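Local coordinates for protein extracellular invertase (Aspergillus kawachii, PDB 5XH8) that probably hydrolyses terminal beta-fructofuranosyl bonds of sucrose and efficiently transfers the fructosyl unit to make fructooligosaccharides such as 1-kestose, at residues Val9-Leu14 and Thr505-Arg510; Val445-Ser450 and Val590-Gly595; Ser452-Val457 and Gln478-Glu483; Glu485-Tyr490 and Thr563-Trp568; Thr543-Asn548 and Glu552-Gly557. All coordinates share one frame; numbering follows the deposited sequence.

Contact 1. Residues Val9-Leu14 and Thr505-Arg510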
# COMPACT_ATOMS: atom_id res chain seq x y z
N VAL A 9 44.18 3.74 36.51
CA VAL A 9 45.21 3.78 35.49
C VAL A 9 44.67 4.48 34.25
O VAL A 9 43.45 4.43 33.96
CB VAL A 9 45.70 2.35 35.15
CG1 VAL A 9 46.71 2.35 34.01
CG2 VAL A 9 46.34 1.73 36.38
N ALA A 10 45.56 5.16 33.54
CA ALA A 10 45.21 5.92 32.35
C ALA A 10 44.52 5.02 31.30
O ALA A 10 44.82 3.81 31.22
CB ALA A 10 46.44 6.57 31.75
N PRO A 11 43.60 5.61 30.51
CA PRO A 11 42.91 4.84 29.46
C PRO A 11 43.77 4.61 28.22
O PRO A 11 44.58 5.47 27.89
CB PRO A 11 41.72 5.75 29.08
CG PRO A 11 42.19 7.12 29.39
CD PRO A 11 43.10 6.99 30.59
N PRO A 12 43.54 3.48 27.51
CA PRO A 12 44.09 3.34 26.18
C PRO A 12 43.24 4.11 25.17
O PRO A 12 42.33 4.88 25.55
CB PRO A 12 43.96 1.85 25.91
CG PRO A 12 42.69 1.47 26.61
CD PRO A 12 42.69 2.33 27.86
N ASN A 13 43.57 3.93 23.89
CA ASN A 13 42.62 4.16 22.82
C ASN A 13 41.56 3.09 23.05
O ASN A 13 41.83 1.90 22.87
CB ASN A 13 43.26 4.00 21.45
CG ASN A 13 42.26 4.21 20.28
OD1 ASN A 13 41.03 4.19 20.44
ND2 ASN A 13 42.80 4.41 19.11
N LEU A 14 40.37 3.51 23.49
CA LEU A 14 39.33 2.53 23.87
C LEU A 14 38.90 1.58 22.75
O LEU A 14 38.49 0.47 23.02
CB LEU A 14 38.11 3.22 24.48
CG LEU A 14 38.41 4.07 25.71
CD1 LEU A 14 37.15 4.79 26.14
CD2 LEU A 14 38.95 3.21 26.83
N THR A 505 35.88 16.93 30.73
CA THR A 505 35.05 15.88 31.36
C THR A 505 35.71 14.51 31.29
O THR A 505 35.71 13.78 32.28
CB THR A 505 33.64 15.79 30.71
OG1 THR A 505 32.88 16.96 31.03
CG2 THR A 505 32.86 14.57 31.18
N SER A 506 36.26 14.18 30.11
CA SER A 506 36.70 12.82 29.80
C SER A 506 38.16 12.71 29.36
O SER A 506 38.50 13.14 28.26
CB SER A 506 35.84 12.22 28.70
OG SER A 506 36.18 10.86 28.52
N ALA A 507 38.98 12.06 30.18
CA ALA A 507 40.36 11.70 29.79
C ALA A 507 40.39 10.71 28.63
O ALA A 507 41.36 10.66 27.88
CB ALA A 507 41.12 11.14 30.98
N ALA A 508 39.32 9.92 28.46
CA ALA A 508 39.18 9.04 27.29
C ALA A 508 39.01 9.78 25.97
O ALA A 508 39.46 9.31 24.93
CB ALA A 508 38.05 8.05 27.50
N ALA A 509 38.39 10.96 26.01
CA ALA A 509 38.27 11.81 24.81
C ALA A 509 39.60 12.26 24.20
O ALA A 509 39.64 12.65 23.04
CB ALA A 509 37.41 13.03 25.10
N ARG A 510 40.67 12.21 25.00
CA ARG A 510 42.01 12.57 24.56
C ARG A 510 42.71 11.42 23.86
O ARG A 510 43.64 11.64 23.12
CB ARG A 510 42.87 13.03 25.78
CG ARG A 510 42.27 14.22 26.54
CD ARG A 510 42.85 14.46 27.93
NE ARG A 510 41.84 15.16 28.74
CZ ARG A 510 41.75 15.16 30.08
NH1 ARG A 510 42.62 14.52 30.85
NH2 ARG A 510 40.74 15.81 30.66
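Pro11 and Ala508 mark the closest passage of the two backbones, with CA atoms 6.0 Å apart, where the irregular chain Val9-Leu14 runs past a turn at Ala507-Arg510 whose backbone angles are helical, closed by weak bonds only. No hydrogen bond joins the two segments, and the contact rests on two van der Waals touches. The first is made by the ring of Pro11, whose CG is its point of contact: it lies 3.9 Å from Ala507 O and 4.5 Å from Ala507 CB, against the start of the turn. Leu14 makes the second. With its CG beside the backbone N and anti to the carbonyl carbon (chi1 -58°), it sends CD1 to within 3.6 Å of Ala508 CB, a meeting of two methyl groups. Trp26 and Trp568 also pack against this leucine, so the branch is buried. Within the turn, Ser506 OG accepts a weak bond from Ala509 N at 3.3 Å and has a stronger partner in Arg566 O. The guanidinium of Arg510 folds back over its own turn, with Ala507 CA 3.6 Å from the plane and above its centre. Polar support for the incoming chain comes just beyond, where Thr511 OG1 bonds to Pro12 O and Thr512 OG1 to Leu14 N. The arrangement is that of an N-terminal extension laid over a loop of the C-terminal beta-sandwich of a family 32 glycosidase, the loop that links strands 497-501 and 520-523.

Contact 2. Residues Val445-Ser450 and Val590-Gly595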
# COMPACT_ATOMS: atom_id res chain seq x y z
N VAL A 445 35.58 26.13 44.89
CA VAL A 445 35.67 25.88 46.32
C VAL A 445 35.20 24.46 46.59
O VAL A 445 34.00 24.20 46.57
CB VAL A 445 34.78 26.88 47.09
CG1 VAL A 445 34.86 26.63 48.60
CG2 VAL A 445 35.16 28.32 46.74
N PRO A 446 36.14 23.52 46.89
CA PRO A 446 35.76 22.14 47.16
C PRO A 446 34.68 21.99 48.22
O PRO A 446 34.67 22.74 49.18
CB PRO A 446 37.06 21.49 47.64
CG PRO A 446 38.13 22.29 46.95
CD PRO A 446 37.61 23.70 46.92
N PHE A 447 33.77 21.04 48.03
CA PHE A 447 32.82 20.68 49.08
C PHE A 447 33.60 20.02 50.20
O PHE A 447 34.62 19.37 49.95
CB PHE A 447 31.75 19.68 48.56
CG PHE A 447 30.55 20.31 47.86
CD1 PHE A 447 30.63 21.55 47.23
CD2 PHE A 447 29.33 19.63 47.82
CE1 PHE A 447 29.52 22.11 46.61
CE2 PHE A 447 28.22 20.18 47.18
CZ PHE A 447 28.32 21.42 46.58
N LYS A 448 33.14 20.17 51.44
CA LYS A 448 33.73 19.47 52.57
C LYS A 448 33.59 17.97 52.39
O LYS A 448 34.49 17.20 52.76
CB LYS A 448 33.07 19.89 53.89
CG LYS A 448 33.88 19.49 55.11
CD LYS A 448 33.08 19.61 56.39
CE LYS A 448 33.89 19.12 57.59
NZ LYS A 448 32.98 18.85 58.73
N ARG A 449 32.44 17.54 51.84
CA ARG A 449 32.22 16.14 51.51
C ARG A 449 31.65 16.00 50.08
O ARG A 449 30.80 16.76 49.66
CB ARG A 449 31.28 15.53 52.52
CG ARG A 449 31.14 14.03 52.40
CD ARG A 449 30.01 13.57 53.27
NE ARG A 449 29.63 12.20 52.96
CZ ARG A 449 28.67 11.54 53.59
NH1 ARG A 449 27.98 12.12 54.58
NH2 ARG A 449 28.39 10.29 53.25
N SER A 450 32.15 15.01 49.35
CA SER A 450 31.71 14.74 48.00
C SER A 450 31.24 13.31 47.99
O SER A 450 31.64 12.51 48.87
CB SER A 450 32.84 14.93 47.01
OG SER A 450 33.06 16.28 46.71
N VAL A 590 23.23 22.84 50.14
CA VAL A 590 23.23 21.97 48.98
C VAL A 590 22.97 20.57 49.51
O VAL A 590 23.63 20.17 50.47
CB VAL A 590 24.61 22.03 48.29
CG1 VAL A 590 24.64 21.17 47.04
CG2 VAL A 590 24.98 23.47 47.98
N THR A 591 22.01 19.85 48.93
CA THR A 591 21.77 18.45 49.32
C THR A 591 22.35 17.49 48.27
O THR A 591 22.19 17.70 47.06
CB THR A 591 20.27 18.19 49.51
OG1 THR A 591 19.76 19.11 50.48
CG2 THR A 591 20.02 16.76 50.00
N VAL A 592 23.04 16.47 48.74
CA VAL A 592 23.62 15.44 47.88
C VAL A 592 23.04 14.13 48.37
O VAL A 592 23.16 13.82 49.56
CB VAL A 592 25.16 15.37 47.93
CG1 VAL A 592 25.68 14.20 47.09
CG2 VAL A 592 25.78 16.69 47.48
N SER A 593 22.40 13.39 47.46
CA SER A 593 21.90 12.07 47.76
C SER A 593 22.63 11.10 46.83
O SER A 593 22.66 11.30 45.60
CB SER A 593 20.38 12.03 47.56
OG SER A 593 19.91 10.69 47.68
N GLU A 594 23.21 10.06 47.42
CA GLU A 594 24.17 9.20 46.74
C GLU A 594 23.66 7.79 46.57
O GLU A 594 23.05 7.25 47.47
CB GLU A 594 25.48 9.18 47.55
CG GLU A 594 26.67 8.64 46.78
CD GLU A 594 27.95 8.63 47.62
OE1 GLU A 594 28.10 9.48 48.53
OE2 GLU A 594 28.81 7.77 47.34
N GLY A 595 23.93 7.18 45.42
CA GLY A 595 23.54 5.79 45.18
C GLY A 595 22.42 5.58 44.18
O GLY A 595 22.42 4.57 43.47
O HOH W 1 30.49 10.51 50.65
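Phe447 points the edge of its ring at Val590 between the two sheets of the beta-sandwich that forms the C-terminal domain of family 32 glycosidases. The two side chains cross at about a right angle. Val590 CG1 sits near the ring plane, 3.7 Å from both Phe447 CZ and CE2, so the methyl straddles one edge bond instead of lying on a face. That methyl is anti to the backbone N of its own valine (chi1 -178°). Two residues along the strand, Val592 CG2 meets the same edge, 4.3 Å from Phe447 CE2. The backbones stay well apart, with Phe447 CA 9.7 Å from Val590 CA: Phe447, just after strand 444-446 of one sheet, reaches across to strand 585-594 of the other. Phe577 meets the Phe447 ring with the planes inclined at about 40°, and Leu458 and Ala460 of strand 455-463 pack against Val590. Toward the end of the sandwich the contact turns polar. The charged groups of Arg449 and Glu594 do not touch, and a water stands between them. It lies at the edge of the guanidinium, in its plane, and accepts from Arg449 NE at 3.0 Å; it donates to Ser450 O at 2.9 Å and weakly, at 3.4 Å, to Glu594 OE1.

Contact 3. Residues Ser452-Val457 and Gln478-Glu483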
# COMPACT_ATOMS: atom_id res chain seq x y z
N SER A 452 31.25 9.50 46.89
CA SER A 452 32.33 8.60 46.55
C SER A 452 32.01 7.76 45.32
O SER A 452 32.81 6.90 44.96
CB SER A 452 32.61 7.68 47.72
OG SER A 452 31.45 6.92 48.00
N GLU A 453 30.83 7.95 44.69
CA GLU A 453 30.57 7.30 43.40
C GLU A 453 29.82 8.21 42.45
O GLU A 453 29.31 9.26 42.86
CB GLU A 453 29.86 5.94 43.57
CG GLU A 453 28.47 6.03 44.16
CD GLU A 453 27.73 4.70 44.18
OE1 GLU A 453 28.21 3.69 43.60
OE2 GLU A 453 26.65 4.66 44.79
N LYS A 454 29.76 7.80 41.18
CA LYS A 454 29.23 8.64 40.12
C LYS A 454 27.69 8.43 39.92
O LYS A 454 27.20 8.40 38.78
CB LYS A 454 30.01 8.37 38.84
CG LYS A 454 31.51 8.59 38.96
CD LYS A 454 32.23 8.36 37.64
CE LYS A 454 33.75 8.48 37.83
NZ LYS A 454 34.49 8.20 36.57
N PHE A 455 26.96 8.31 41.02
CA PHE A 455 25.53 8.05 41.04
C PHE A 455 24.99 8.93 42.16
O PHE A 455 25.12 8.58 43.33
CB PHE A 455 25.25 6.57 41.30
CG PHE A 455 25.85 5.63 40.28
CD1 PHE A 455 27.15 5.12 40.45
CD2 PHE A 455 25.13 5.23 39.16
CE1 PHE A 455 27.70 4.24 39.51
CE2 PHE A 455 25.67 4.35 38.23
CZ PHE A 455 26.97 3.86 38.41
N PHE A 456 24.47 10.10 41.82
CA PHE A 456 23.98 11.02 42.84
C PHE A 456 23.00 12.02 42.29
O PHE A 456 22.98 12.28 41.09
CB PHE A 456 25.15 11.80 43.51
CG PHE A 456 25.95 12.66 42.56
CD1 PHE A 456 25.62 13.99 42.34
CD2 PHE A 456 27.07 12.15 41.92
CE1 PHE A 456 26.35 14.77 41.47
CE2 PHE A 456 27.81 12.92 41.04
CZ PHE A 456 27.46 14.23 40.81
N VAL A 457 22.23 12.61 43.21
CA VAL A 457 21.43 13.81 42.94
C VAL A 457 22.01 14.95 43.75
O VAL A 457 22.30 14.76 44.93
CB VAL A 457 19.95 13.66 43.38
CG1 VAL A 457 19.16 14.93 43.03
CG2 VAL A 457 19.32 12.41 42.77
N GLN A 478 31.10 22.45 39.93
CA GLN A 478 32.04 21.62 39.22
C GLN A 478 31.82 20.22 39.78
O GLN A 478 31.81 20.03 40.99
CB GLN A 478 33.47 22.11 39.48
CG GLN A 478 34.47 21.52 38.52
CD GLN A 478 35.89 21.95 38.83
OE1 GLN A 478 36.53 21.45 39.75
NE2 GLN A 478 36.40 22.88 38.04
N ILE A 479 31.61 19.24 38.90
CA ILE A 479 31.30 17.87 39.32
C ILE A 479 32.21 16.89 38.62
O ILE A 479 32.89 17.25 37.66
CB ILE A 479 29.82 17.50 39.05
CG1 ILE A 479 29.50 17.56 37.54
CG2 ILE A 479 28.90 18.42 39.83
CD1 ILE A 479 28.11 17.04 37.19
N LEU A 480 32.18 15.64 39.09
CA LEU A 480 32.96 14.57 38.49
C LEU A 480 34.45 14.99 38.31
O LEU A 480 35.04 14.85 37.23
CB LEU A 480 32.33 14.13 37.15
CG LEU A 480 30.89 13.59 37.23
CD1 LEU A 480 30.23 13.53 35.85
CD2 LEU A 480 30.88 12.24 37.92
N SER A 481 35.01 15.53 39.40
CA SER A 481 36.34 16.18 39.41
C SER A 481 37.39 15.34 40.06
O SER A 481 37.16 14.68 41.07
CB SER A 481 36.31 17.50 40.16
OG SER A 481 35.62 18.46 39.41
N SER A 482 38.57 15.41 39.47
CA SER A 482 39.80 14.88 40.05
C SER A 482 40.92 15.70 39.40
O SER A 482 40.65 16.70 38.72
CB SER A 482 39.93 13.39 39.74
OG SER A 482 40.02 13.16 38.35
N GLU A 483 42.18 15.30 39.59
CA GLU A 483 43.27 16.07 38.99
C GLU A 483 43.23 16.02 37.44
O GLU A 483 43.63 16.97 36.79
CB GLU A 483 44.64 15.62 39.53
CG GLU A 483 45.35 14.52 38.76
CD GLU A 483 46.84 14.41 39.11
OE1 GLU A 483 47.67 15.20 38.59
OE2 GLU A 483 47.19 13.50 39.90
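Lys454 and Leu480 both hold CG beside the backbone N and anti to the carbonyl carbon (chi1 -57° and -60°), and this brings the lysine chain and the leucine tip together at one end of the C-terminal beta-sandwich. Leu480 CD2 rests against the aliphatic part of the lysine, 3.8 Å from Lys454 CG and 4.1 Å from both CB and CD. The two side chains meet at a slant, and the lysine runs on fully extended past the leucine. Its NZ bonds to Ser567 OG and Tyr569 O, and also to a glycerol that probably comes from the crystallisation liquor. Next to this pair, Phe456 offers the edge of its ring: CE2 is 4.4 Å from Leu480 CD2, and CZ is 4.4 Å from Ile479 CB, both partners lying near the ring plane. Strands 455-463 and 474-481 belong to the two facing sheets, so these apolar groups fill the space between them, together with Val546 and Ile575, which pack on both Phe456 and Ile479. Leu480 has a left-handed backbone and, with Ser481, faces Asn574 in a G1 beta bulge, where the chain turns a corner. Across that corner Ser481 OG donates to Gln478 OE1 at 3.1 Å, reaching the amide oxygen from above its carbonyl plane, 39° out of it.

Contact 4. Residues Glu485-Tyr490 and Thr563-Trp568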
# COMPACT_ATOMS: atom_id res chain seq x y z
N GLU A 485 40.31 15.29 35.41
CA GLU A 485 38.99 15.52 34.80
C GLU A 485 38.12 16.44 35.64
O GLU A 485 38.29 16.53 36.86
CB GLU A 485 38.22 14.20 34.62
CG GLU A 485 38.92 13.15 33.77
CD GLU A 485 38.27 11.77 33.84
OE1 GLU A 485 38.02 11.23 34.94
OE2 GLU A 485 38.06 11.17 32.77
N SER A 486 37.18 17.10 34.98
CA SER A 486 36.14 17.88 35.65
C SER A 486 35.03 18.23 34.67
O SER A 486 35.26 18.40 33.47
CB SER A 486 36.72 19.18 36.24
OG SER A 486 37.25 19.99 35.21
N THR A 487 33.84 18.42 35.20
CA THR A 487 32.72 18.93 34.42
C THR A 487 32.12 20.11 35.15
O THR A 487 31.91 20.03 36.36
CB THR A 487 31.66 17.82 34.26
OG1 THR A 487 32.25 16.71 33.58
CG2 THR A 487 30.47 18.34 33.50
N THR A 488 31.80 21.18 34.42
CA THR A 488 31.25 22.38 35.05
C THR A 488 29.89 22.69 34.47
O THR A 488 29.71 22.74 33.26
CB THR A 488 32.20 23.58 34.91
OG1 THR A 488 33.49 23.17 35.33
CG2 THR A 488 31.78 24.70 35.80
N VAL A 489 28.93 22.88 35.38
CA VAL A 489 27.55 23.19 35.04
C VAL A 489 27.27 24.54 35.68
O VAL A 489 27.36 24.65 36.91
CB VAL A 489 26.57 22.14 35.64
CG1 VAL A 489 25.13 22.55 35.37
CG2 VAL A 489 26.85 20.76 35.09
N TYR A 490 26.90 25.53 34.89
CA TYR A 490 26.70 26.87 35.46
C TYR A 490 25.62 27.70 34.78
O TYR A 490 25.29 27.45 33.63
CB TYR A 490 28.04 27.62 35.44
CG TYR A 490 28.64 27.86 34.06
CD1 TYR A 490 29.51 26.94 33.49
CD2 TYR A 490 28.38 29.03 33.37
CE1 TYR A 490 30.10 27.18 32.26
CE2 TYR A 490 28.95 29.27 32.13
CZ TYR A 490 29.81 28.34 31.59
OH TYR A 490 30.37 28.60 30.37
N THR A 563 22.77 15.30 28.85
CA THR A 563 23.94 15.03 28.04
C THR A 563 24.73 13.86 28.58
O THR A 563 24.35 13.26 29.59
CB THR A 563 24.83 16.29 27.93
OG1 THR A 563 25.89 16.07 26.98
CG2 THR A 563 25.43 16.67 29.31
N TRP A 564 25.82 13.52 27.87
CA TRP A 564 26.74 12.45 28.25
C TRP A 564 27.97 13.04 28.97
O TRP A 564 28.62 13.95 28.45
CB TRP A 564 27.20 11.67 27.02
CG TRP A 564 26.09 10.94 26.34
CD1 TRP A 564 25.47 11.29 25.19
CD2 TRP A 564 25.45 9.74 26.80
NE1 TRP A 564 24.46 10.38 24.90
CE2 TRP A 564 24.45 9.42 25.87
CE3 TRP A 564 25.66 8.89 27.89
CZ2 TRP A 564 23.62 8.29 26.01
CZ3 TRP A 564 24.82 7.76 28.04
CH2 TRP A 564 23.81 7.48 27.10
N VAL A 565 28.27 12.51 30.15
CA VAL A 565 29.46 12.91 30.91
C VAL A 565 30.34 11.68 31.15
O VAL A 565 30.24 11.01 32.16
CB VAL A 565 29.11 13.69 32.20
CG1 VAL A 565 28.68 15.09 31.84
CG2 VAL A 565 28.05 13.01 33.05
N ARG A 566 31.19 11.39 30.17
CA ARG A 566 31.87 10.12 30.13
C ARG A 566 33.26 10.20 30.81
O ARG A 566 34.29 9.99 30.18
CB ARG A 566 31.89 9.60 28.69
CG ARG A 566 30.49 9.13 28.24
CD ARG A 566 30.39 8.24 26.99
NE ARG A 566 30.10 9.07 25.88
CZ ARG A 566 29.05 9.07 25.05
NH1 ARG A 566 28.08 8.15 25.01
NH2 ARG A 566 29.06 10.04 24.17
N SER A 567 33.26 10.46 32.12
CA SER A 567 34.51 10.50 32.90
C SER A 567 35.06 9.08 33.04
O SER A 567 34.31 8.10 33.18
CB SER A 567 34.30 11.17 34.27
OG SER A 567 33.64 10.31 35.19
N TRP A 568 36.39 8.99 32.99
CA TRP A 568 37.12 7.73 33.08
C TRP A 568 37.54 7.31 34.50
O TRP A 568 37.31 6.16 34.89
CB TRP A 568 38.37 7.80 32.19
CG TRP A 568 39.20 6.57 32.29
CD1 TRP A 568 40.33 6.39 33.05
CD2 TRP A 568 38.95 5.32 31.64
NE1 TRP A 568 40.79 5.11 32.90
CE2 TRP A 568 39.97 4.42 32.05
CE3 TRP A 568 37.97 4.86 30.75
CZ2 TRP A 568 40.04 3.11 31.59
CZ3 TRP A 568 38.03 3.54 30.30
CH2 TRP A 568 39.06 2.69 30.72
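The Glu485 carboxylate and the Trp568 indole are turned 68° against each other, and the acid addresses the tryptophan's backbone instead of its ring. A second pair of flat groups lies within Thr563-Trp568: Arg566 NH1 stands 3.5 Å above one face of the Trp564 ring, toward its rim, and Trp564 CG takes the matching position over the guanidinium. Glu485 holds CG anti to its carbonyl carbon and runs on extended to CD, which brings the carboxylate to Trp568 N; Trp568 has CG anti to the backbone N, leading the indole away. Trp568 N donates to Glu485 OE2 at 2.8 Å in a nearly straight bond (171° at the hydrogen), arriving on the syn side and 15° out of the carboxylate plane. OE2 also touches Trp568 CB at 3.4 Å, while OE1 faces Ser567 CB at 3.8 Å. Ala507 N also bonds to OE2, Ser572 OG and Tyr569 N to OE1. Four donors, three of them backbone N-H groups, hold the buried carboxylate and would probably favour its ionised form. Farther along, Thr487 CG2 meets Val565 CG1 at 4.1 Å, the two side chains crossing at about a right angle. Between these points the chain bends in an inverse gamma turn centred on Arg566, with a weak bond of 3.1 Å from Ser567 N to Val565 O. Trp568 NE1 bonds to Val9 O. Strands 487-492 and 559-564 come from the two facing sheets of the C-terminal beta-sandwich of family 32 glycosidases, and here the buried Glu485 joins the loops at their ends.

Contact 5. Residues Thr543-Asn548 and Glu552-Gly557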
# COMPACT_ATOMS: atom_id res chain seq x y z
N THR A 543 18.43 21.12 40.07
CA THR A 543 18.68 19.70 40.37
C THR A 543 19.58 19.06 39.30
O THR A 543 19.33 19.21 38.10
CB THR A 543 17.37 18.91 40.46
OG1 THR A 543 16.48 19.56 41.38
CG2 THR A 543 17.61 17.49 40.91
N LEU A 544 20.63 18.37 39.74
CA LEU A 544 21.53 17.61 38.87
C LEU A 544 21.35 16.15 39.23
O LEU A 544 21.45 15.79 40.40
CB LEU A 544 22.99 18.01 39.08
CG LEU A 544 23.54 19.29 38.44
CD1 LEU A 544 22.61 20.47 38.58
CD2 LEU A 544 24.89 19.63 39.07
N VAL A 545 21.07 15.31 38.24
CA VAL A 545 21.02 13.87 38.44
C VAL A 545 22.13 13.29 37.58
O VAL A 545 22.10 13.42 36.34
CB VAL A 545 19.68 13.24 38.02
CG1 VAL A 545 19.64 11.75 38.38
CG2 VAL A 545 18.51 14.00 38.64
N VAL A 546 23.10 12.65 38.23
CA VAL A 546 24.21 12.02 37.55
C VAL A 546 24.06 10.53 37.74
O VAL A 546 24.15 10.03 38.86
CB VAL A 546 25.56 12.53 38.10
CG1 VAL A 546 26.74 11.76 37.52
CG2 VAL A 546 25.70 14.01 37.80
N ASP A 547 23.84 9.81 36.64
CA ASP A 547 23.70 8.36 36.67
C ASP A 547 24.80 7.77 35.79
O ASP A 547 24.59 7.42 34.61
CB ASP A 547 22.27 7.97 36.22
CG ASP A 547 21.97 6.53 36.42
OD1 ASP A 547 22.84 5.76 36.89
OD2 ASP A 547 20.83 6.15 36.09
N ASN A 548 25.98 7.68 36.41
CA ASN A 548 27.22 7.26 35.77
C ASN A 548 27.66 8.25 34.68
O ASN A 548 28.37 9.21 35.00
CB ASN A 548 27.17 5.80 35.32
CG ASN A 548 28.53 5.10 35.43
OD1 ASN A 548 29.54 5.73 35.74
ND2 ASN A 548 28.56 3.81 35.17
N GLU A 552 21.40 14.71 33.78
CA GLU A 552 20.18 15.48 33.57
C GLU A 552 20.18 16.69 34.52
O GLU A 552 20.31 16.55 35.74
CB GLU A 552 18.95 14.61 33.78
CG GLU A 552 18.87 13.44 32.79
CD GLU A 552 17.56 12.67 32.83
OE1 GLU A 552 16.49 13.30 33.01
OE2 GLU A 552 17.57 11.43 32.63
N VAL A 553 20.03 17.87 33.92
CA VAL A 553 19.97 19.13 34.64
C VAL A 553 18.55 19.68 34.56
O VAL A 553 18.06 19.97 33.47
CB VAL A 553 20.95 20.14 34.00
CG1 VAL A 553 20.92 21.46 34.77
CG2 VAL A 553 22.36 19.55 33.96
N TYR A 554 17.89 19.79 35.72
CA TYR A 554 16.59 20.41 35.86
C TYR A 554 16.68 21.77 36.58
O TYR A 554 17.52 21.94 37.51
CB TYR A 554 15.66 19.50 36.64
CG TYR A 554 15.38 18.14 36.00
CD1 TYR A 554 16.25 17.06 36.16
CD2 TYR A 554 14.21 17.93 35.26
CE1 TYR A 554 15.99 15.82 35.57
CE2 TYR A 554 13.92 16.69 34.68
CZ TYR A 554 14.81 15.64 34.82
OH TYR A 554 14.50 14.43 34.25
N ALA A 555 15.79 22.69 36.20
CA ALA A 555 15.67 24.00 36.89
C ALA A 555 14.23 24.48 36.97
O ALA A 555 13.50 24.50 35.95
CB ALA A 555 16.55 25.05 36.25
N ASN A 556 13.80 24.80 38.19
CA ASN A 556 12.61 25.62 38.44
C ASN A 556 11.33 24.96 37.93
O ASN A 556 10.36 25.66 37.60
CB ASN A 556 12.81 27.02 37.83
CG ASN A 556 13.87 27.83 38.58
OD1 ASN A 556 13.54 28.85 39.19
ND2 ASN A 556 15.12 27.41 38.52
N GLY A 557 11.33 23.62 37.86
CA GLY A 557 10.21 22.83 37.35
C GLY A 557 9.78 23.13 35.92
O GLY A 557 8.66 22.78 35.56
O HOH W 2 15.28 21.55 40.00
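Tyr554 lies against Thr543 from its first side-chain atom onward: CB is 4.0 Å from Thr543 O and 4.2 Å from Thr543 CB. CG stands beside the backbone N (chi1 -62°), and Thr543 O comes to the edge of the ring, near its plane. Farther out, CE1 meets Val545 CG2 at 4.4 Å. The tip, OH, has its stronger partner in Arg374 NE and gives a weak hydrogen bond to Glu552 OE1 at 2.6 Å. These residues belong to the antiparallel beta hairpin of strands 534-547 and 550-555, part of one sheet of the C-terminal beta-sandwich. Thr543 and Tyr554 form a hydrogen-bonded pair, Thr543 N reaching Tyr554 O at 2.8 Å and Tyr554 N returning to Thr543 O. Val545 and Glu552 repeat the pattern, with Val545 N to Glu552 O at 2.9 Å and Glu552 N to Val545 O at 3.0 Å. On the other face, Leu544 CD1 packs on Val553 CG1 at 4.3 Å. Glu552 OE2 bonds to His31 NE2, from a separate part of the chain, and to Leu372 N, while OE1 forms a salt bridge with Arg374; Leu372 and Arg374 belong to strand 366-385, in a separate mixed sheet.

In the fold
Contacts 2 to 5 all lie in the C-terminal beta-sandwich. Contacts 2, 3 and 4 each span its two sheets, while contact 5 is a hairpin inside one of them. Contact 3 occupies the middle, its centre about 9 Å from those of contacts 2 and 4 and about 13 Å from that of contact 5; strand 455-463 has strands 585-594 and 534-547 as neighbours. Contact 1 sits at the end of the sandwich, about 13 Å from contact 4 between centres, and touches it through Thr505 and Ser506. Along the chain, contact 2 encloses contacts 3, 4 and 5, whereas contact 1 brings the N-terminal chain back over a domain formed hundreds of residues later.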